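Local coordinates for putative hyaluronoglucosaminidase (Clostridium perfringens, PDB 6PWI), which probably acts as a secreted family 84 glycoside hydrolase with hexosaminidase activity, this chain comprising the catalytic barrel with an N-terminal alpha/beta domain and a C-terminal helical region, at residues Lys155-Gln160 / Lys167-Glu172; Glu500-Arg505 / Lys618-Ile623. All coordinates share one frame; numbering follows the deposited sequence.

Interaction 1: residues Lys155-Gln160 / Lys167-Glu172; sequences KAIFNQ and KELLIE
The CA atoms of Ile157 and Leu169 lie 11.0 Å apart, with a helix end on one side and a strand on the other, and the closest pair of CA atoms, Ile157 and Lys167, is still 9.9 Å apart. This is helix-on-sheet packing in the N-terminal alpha/beta domain, related in sequence to domain 2 of family 20 glycoside hydrolases: helix 144-158 turns back through a short connection into strand 165-175 of the mixed sheet. At such spacing contact depends on side-chain length. Ile157 meets the requirement with chi1 -67°, which sets CG1 anti to the carbonyl carbon, and the extended second torsion (-179°) carries CD1 out toward the strand. There it meets Leu169 tip to tip, Ile157 CD1 lying 3.9 Å from Leu169 CD2. The same methyl approaches the next inward-pointing strand residue more loosely, with Ile157 CD1 4.4 Å from Ile171 CD1. The i, i+2 spacing of Leu169 and Ile171 is that of one face of a strand; their backbones are bonded to Val132 and Val130 of strand 127-133. All three touching residues are buried, and Tyr34 packs on both Ile157 and Leu169 while its hydroxyl bonds Lys167 N. Just past the helix, Gln160 folds its side chain back onto the final turn and also bonds Glu35 O. Its nearly straight bond from Gln160 NE2 to Ala156 O measures 3.1 Å, lies in the Gln160 amide plane, and reaches the carbonyl from 54° above the carbonyl plane.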
# COMPACT_ATOMS: atom_id res chain seq x y z
N LYS A 155 5.87 18.39 -1.53
CA LYS A 155 5.06 18.30 -0.34
C LYS A 155 5.84 17.57 0.75
O LYS A 155 5.82 17.97 1.91
CB LYS A 155 3.74 17.58 -0.62
CG LYS A 155 2.71 17.71 0.50
CD LYS A 155 1.62 16.67 0.51
CE LYS A 155 0.81 16.75 1.78
NZ LYS A 155 -0.22 15.69 1.82
N ALA A 156 6.52 16.49 0.35
CA ALA A 156 7.36 15.75 1.27
C ALA A 156 8.49 16.64 1.77
O ALA A 156 8.82 16.61 2.96
CB ALA A 156 7.87 14.49 0.60
N ILE A 157 9.06 17.47 0.88
CA ILE A 157 10.18 18.31 1.26
C ILE A 157 9.71 19.37 2.25
O ILE A 157 10.34 19.58 3.29
CB ILE A 157 10.88 18.92 0.02
CG1 ILE A 157 11.57 17.83 -0.82
CG2 ILE A 157 11.87 19.99 0.46
CD1 ILE A 157 12.30 18.34 -2.04
N PHE A 158 8.57 20.00 1.95
CA PHE A 158 8.09 21.14 2.71
C PHE A 158 7.67 20.72 4.11
O PHE A 158 7.78 21.51 5.05
CB PHE A 158 7.00 21.90 1.93
CG PHE A 158 7.49 22.94 0.94
CD1 PHE A 158 8.67 22.76 0.23
CD2 PHE A 158 6.75 24.09 0.70
CE1 PHE A 158 9.11 23.72 -0.68
CE2 PHE A 158 7.19 25.04 -0.21
CZ PHE A 158 8.37 24.85 -0.90
N ASN A 159 7.22 19.47 4.26
CA ASN A 159 6.74 18.96 5.54
C ASN A 159 7.89 18.75 6.53
O ASN A 159 7.65 18.53 7.71
CB ASN A 159 5.92 17.67 5.39
CG ASN A 159 4.45 17.93 5.17
OD1 ASN A 159 3.88 18.85 5.75
ND2 ASN A 159 3.81 17.12 4.34
N GLN A 160 9.14 18.83 6.05
CA GLN A 160 10.28 18.56 6.92
C GLN A 160 11.21 19.77 7.00
O GLN A 160 12.29 19.67 7.57
CB GLN A 160 10.98 17.26 6.52
CG GLN A 160 11.70 17.35 5.18
CD GLN A 160 12.26 16.03 4.71
OE1 GLN A 160 13.34 15.60 5.10
NE2 GLN A 160 11.53 15.38 3.80
N LYS A 167 17.21 23.79 0.37
CA LYS A 167 18.42 23.46 -0.36
C LYS A 167 18.14 23.45 -1.86
O LYS A 167 17.11 22.94 -2.29
CB LYS A 167 18.95 22.08 0.05
CG LYS A 167 19.34 21.93 1.51
CD LYS A 167 20.21 20.72 1.76
CE LYS A 167 21.03 20.84 3.03
NZ LYS A 167 22.24 19.98 2.97
N GLU A 168 19.06 24.03 -2.64
CA GLU A 168 18.98 23.96 -4.09
C GLU A 168 19.20 22.51 -4.51
O GLU A 168 20.18 21.90 -4.10
CB GLU A 168 20.09 24.80 -4.72
CG GLU A 168 19.92 26.31 -4.56
CD GLU A 168 20.59 27.11 -5.66
OE1 GLU A 168 21.58 26.63 -6.23
OE2 GLU A 168 20.10 28.22 -5.96
N LEU A 169 18.29 21.97 -5.33
CA LEU A 169 18.37 20.57 -5.71
C LEU A 169 17.79 20.35 -7.10
O LEU A 169 17.10 21.21 -7.64
CB LEU A 169 17.64 19.73 -4.65
CG LEU A 169 16.16 20.06 -4.43
CD1 LEU A 169 15.27 19.23 -5.36
CD2 LEU A 169 15.78 19.84 -2.98
N LEU A 170 18.07 19.16 -7.65
CA LEU A 170 17.48 18.72 -8.90
C LEU A 170 17.10 17.24 -8.78
O LEU A 170 17.96 16.37 -8.66
CB LEU A 170 18.49 18.95 -10.03
CG LEU A 170 18.06 18.48 -11.43
CD1 LEU A 170 17.11 19.48 -12.07
CD2 LEU A 170 19.28 18.28 -12.32
N ILE A 171 15.78 16.97 -8.80
CA ILE A 171 15.26 15.62 -8.81
C ILE A 171 14.97 15.24 -10.26
O ILE A 171 14.27 15.97 -10.96
CB ILE A 171 13.98 15.50 -7.94
CG1 ILE A 171 14.22 15.88 -6.48
CG2 ILE A 171 13.37 14.11 -8.06
CD1 ILE A 171 12.95 16.01 -5.67
N GLU A 172 15.52 14.11 -10.70
CA GLU A 172 15.14 13.54 -11.99
C GLU A 172 14.48 12.19 -11.73
O GLU A 172 15.18 11.19 -11.55
CB GLU A 172 16.35 13.43 -12.91
CG GLU A 172 16.99 14.76 -13.26
CD GLU A 172 18.42 14.67 -13.79
OE1 GLU A 172 19.37 14.82 -12.97
OE2 GLU A 172 18.58 14.44 -15.01

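Interaction 2: residues Glu500-Arg505 / Lys618-Ile623; sequences EEFTRR and KDLSKI
Phe502 has CG anti to its backbone N (chi1 -173°), which swings its ring toward Leu620, whose chi1 of -81° and extended second torsion bring its CD2 methyl up to meet it. The methyl arrives at the ring edge, near the ring plane, with Phe502 CE2 3.7 Å from Leu620 CD2; this is an edge contact rather than packing over the aromatic face, and the two side chains cross at about a right angle. Next to it, Thr503 uses its two branches differently. The methyl reaches both partners on the opposing helix, where the Thr503 side chain lies at about a right angle to each, with Thr503 CG2 3.9 Å from Asp619 OD2 and 4.1 Å from Ile623 CD1. The hydroxyl bonds Ile499 O one turn back in its own helix, and it also accepts from a water at 3.0 Å from Thr503 OG1. That water donates in addition to the carboxylate, lying 2.8 Å from Asp619 OD2, so the polar link between the helices is water-mediated, beside the apolar groups. The segments run almost parallel, their axes 11° apart and 11.0 Å from each other at closest approach, and the nearest CA atoms, those of Thr503 and Leu620, are 7.5 Å apart. The contact thus joins two helices far apart in sequence within the C-terminal helical bundle. Phe616, a turn earlier in helix 613-623, touches both Phe502 and Thr503, and Ile623 rests on Leu506 and Trp507. Helix 540-572 closes the apolar side, its Ile564 touching both Phe502 and Leu620, while Phe502 also packs against Tyr515, Ser516 and Ile519 of helix 513-536.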
# COMPACT_ATOMS: atom_id res chain seq x y z
N GLU A 500 15.98 -16.07 22.82
CA GLU A 500 16.65 -17.35 22.71
C GLU A 500 17.76 -17.46 23.75
O GLU A 500 17.93 -18.52 24.36
CB GLU A 500 17.13 -17.60 21.28
CG GLU A 500 16.01 -18.08 20.38
CD GLU A 500 16.26 -18.12 18.88
OE1 GLU A 500 17.37 -17.74 18.45
OE2 GLU A 500 15.32 -18.53 18.15
N GLU A 501 18.48 -16.35 23.98
CA GLU A 501 19.57 -16.34 24.95
C GLU A 501 19.04 -16.53 26.37
O GLU A 501 19.59 -17.31 27.14
CB GLU A 501 20.42 -15.08 24.82
CG GLU A 501 21.69 -15.15 25.64
CD GLU A 501 22.50 -16.44 25.55
OE1 GLU A 501 22.30 -17.22 24.59
OE2 GLU A 501 23.34 -16.68 26.44
N PHE A 502 17.96 -15.81 26.71
CA PHE A 502 17.39 -15.99 28.04
C PHE A 502 16.96 -17.44 28.23
O PHE A 502 17.18 -18.02 29.30
CB PHE A 502 16.26 -14.99 28.32
CG PHE A 502 15.75 -15.04 29.74
CD1 PHE A 502 16.30 -14.22 30.71
CD2 PHE A 502 14.75 -15.92 30.10
CE1 PHE A 502 15.86 -14.28 32.03
CE2 PHE A 502 14.30 -15.98 31.42
CZ PHE A 502 14.86 -15.16 32.37
N THR A 503 16.39 -18.05 27.19
CA THR A 503 15.88 -19.40 27.30
C THR A 503 17.03 -20.38 27.53
O THR A 503 16.92 -21.24 28.39
CB THR A 503 14.98 -19.77 26.11
OG1 THR A 503 13.93 -18.80 26.09
CG2 THR A 503 14.39 -21.16 26.21
N ARG A 504 18.12 -20.25 26.76
CA ARG A 504 19.20 -21.22 26.90
C ARG A 504 19.85 -21.07 28.27
O ARG A 504 20.06 -22.07 28.96
CB ARG A 504 20.16 -21.24 25.71
CG ARG A 504 21.09 -20.05 25.63
CD ARG A 504 22.40 -20.40 24.95
NE ARG A 504 23.28 -21.13 25.85
CZ ARG A 504 23.99 -20.58 26.84
NH1 ARG A 504 23.93 -19.29 27.09
NH2 ARG A 504 24.75 -21.36 27.59
N ARG A 505 20.10 -19.83 28.70
CA ARG A 505 20.68 -19.59 30.01
C ARG A 505 19.85 -20.28 31.09
O ARG A 505 20.40 -20.98 31.94
CB ARG A 505 20.84 -18.09 30.29
CG ARG A 505 21.89 -17.41 29.43
CD ARG A 505 22.13 -16.00 29.94
NE ARG A 505 22.80 -16.12 31.23
CZ ARG A 505 24.10 -15.98 31.42
NH1 ARG A 505 24.61 -16.13 32.63
NH2 ARG A 505 24.89 -15.68 30.41
N LYS A 618 5.34 -19.99 26.74
CA LYS A 618 5.07 -21.40 26.94
C LYS A 618 6.32 -22.10 27.48
O LYS A 618 6.23 -22.91 28.40
CB LYS A 618 4.54 -22.04 25.66
CG LYS A 618 3.07 -21.77 25.38
CD LYS A 618 2.65 -22.16 23.99
CE LYS A 618 1.17 -22.01 23.73
NZ LYS A 618 0.82 -22.40 22.34
N ASP A 619 7.47 -21.73 26.91
CA ASP A 619 8.77 -22.24 27.32
C ASP A 619 9.03 -21.90 28.78
O ASP A 619 9.40 -22.78 29.56
CB ASP A 619 9.88 -21.69 26.42
CG ASP A 619 10.24 -22.60 25.25
OD1 ASP A 619 9.72 -23.74 25.20
OD2 ASP A 619 11.06 -22.16 24.40
N LEU A 620 8.85 -20.63 29.15
CA LEU A 620 9.10 -20.20 30.52
C LEU A 620 8.26 -21.03 31.48
O LEU A 620 8.75 -21.43 32.53
CB LEU A 620 8.79 -18.71 30.66
CG LEU A 620 9.88 -17.76 30.18
CD1 LEU A 620 9.36 -16.33 30.09
CD2 LEU A 620 11.09 -17.82 31.10
N SER A 621 7.00 -21.28 31.11
CA SER A 621 6.07 -21.89 32.05
C SER A 621 6.37 -23.37 32.24
O SER A 621 6.04 -23.94 33.28
CB SER A 621 4.63 -21.62 31.69
OG SER A 621 4.18 -22.52 30.70
N LYS A 622 7.02 -23.99 31.23
CA LYS A 622 7.43 -25.38 31.29
C LYS A 622 8.74 -25.53 32.07
O LYS A 622 8.94 -26.51 32.77
CB LYS A 622 7.64 -25.96 29.89
CG LYS A 622 6.40 -26.52 29.21
CD LYS A 622 6.64 -26.84 27.74
CE LYS A 622 5.40 -26.67 26.88
NZ LYS A 622 5.73 -26.14 25.53
N ILE A 623 9.65 -24.56 31.92
CA ILE A 623 10.97 -24.67 32.51
C ILE A 623 10.90 -24.32 33.99
O ILE A 623 11.45 -25.03 34.82
CB ILE A 623 12.00 -23.81 31.75
CG1 ILE A 623 12.25 -24.35 30.34
CG2 ILE A 623 13.29 -23.68 32.54
CD1 ILE A 623 12.91 -23.36 29.40
O HOH W 1 11.73 -19.49 24.21

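The two contacts share no secondary-structure element and occupy separate parts of the chain, flanking the barrel domain in sequence; their centres are 50 Å apart and their nearest atoms about 36 Å. Interaction 1 is local, joining a helix to the strand that soon follows it, whereas interaction 2 brings together segments separated by 112 residues. All touching residues of 155-160 / 167-172 are buried and purely aliphatic. In 500-505 / 618-623 the aromatic and aliphatic part is buried, but partly exposed Thr503 and Asp619 add a hydrated polar margin. Interaction 2 also buries more surface, 160 against 86 Å², and both lie away from the predicted proton donor Asp299.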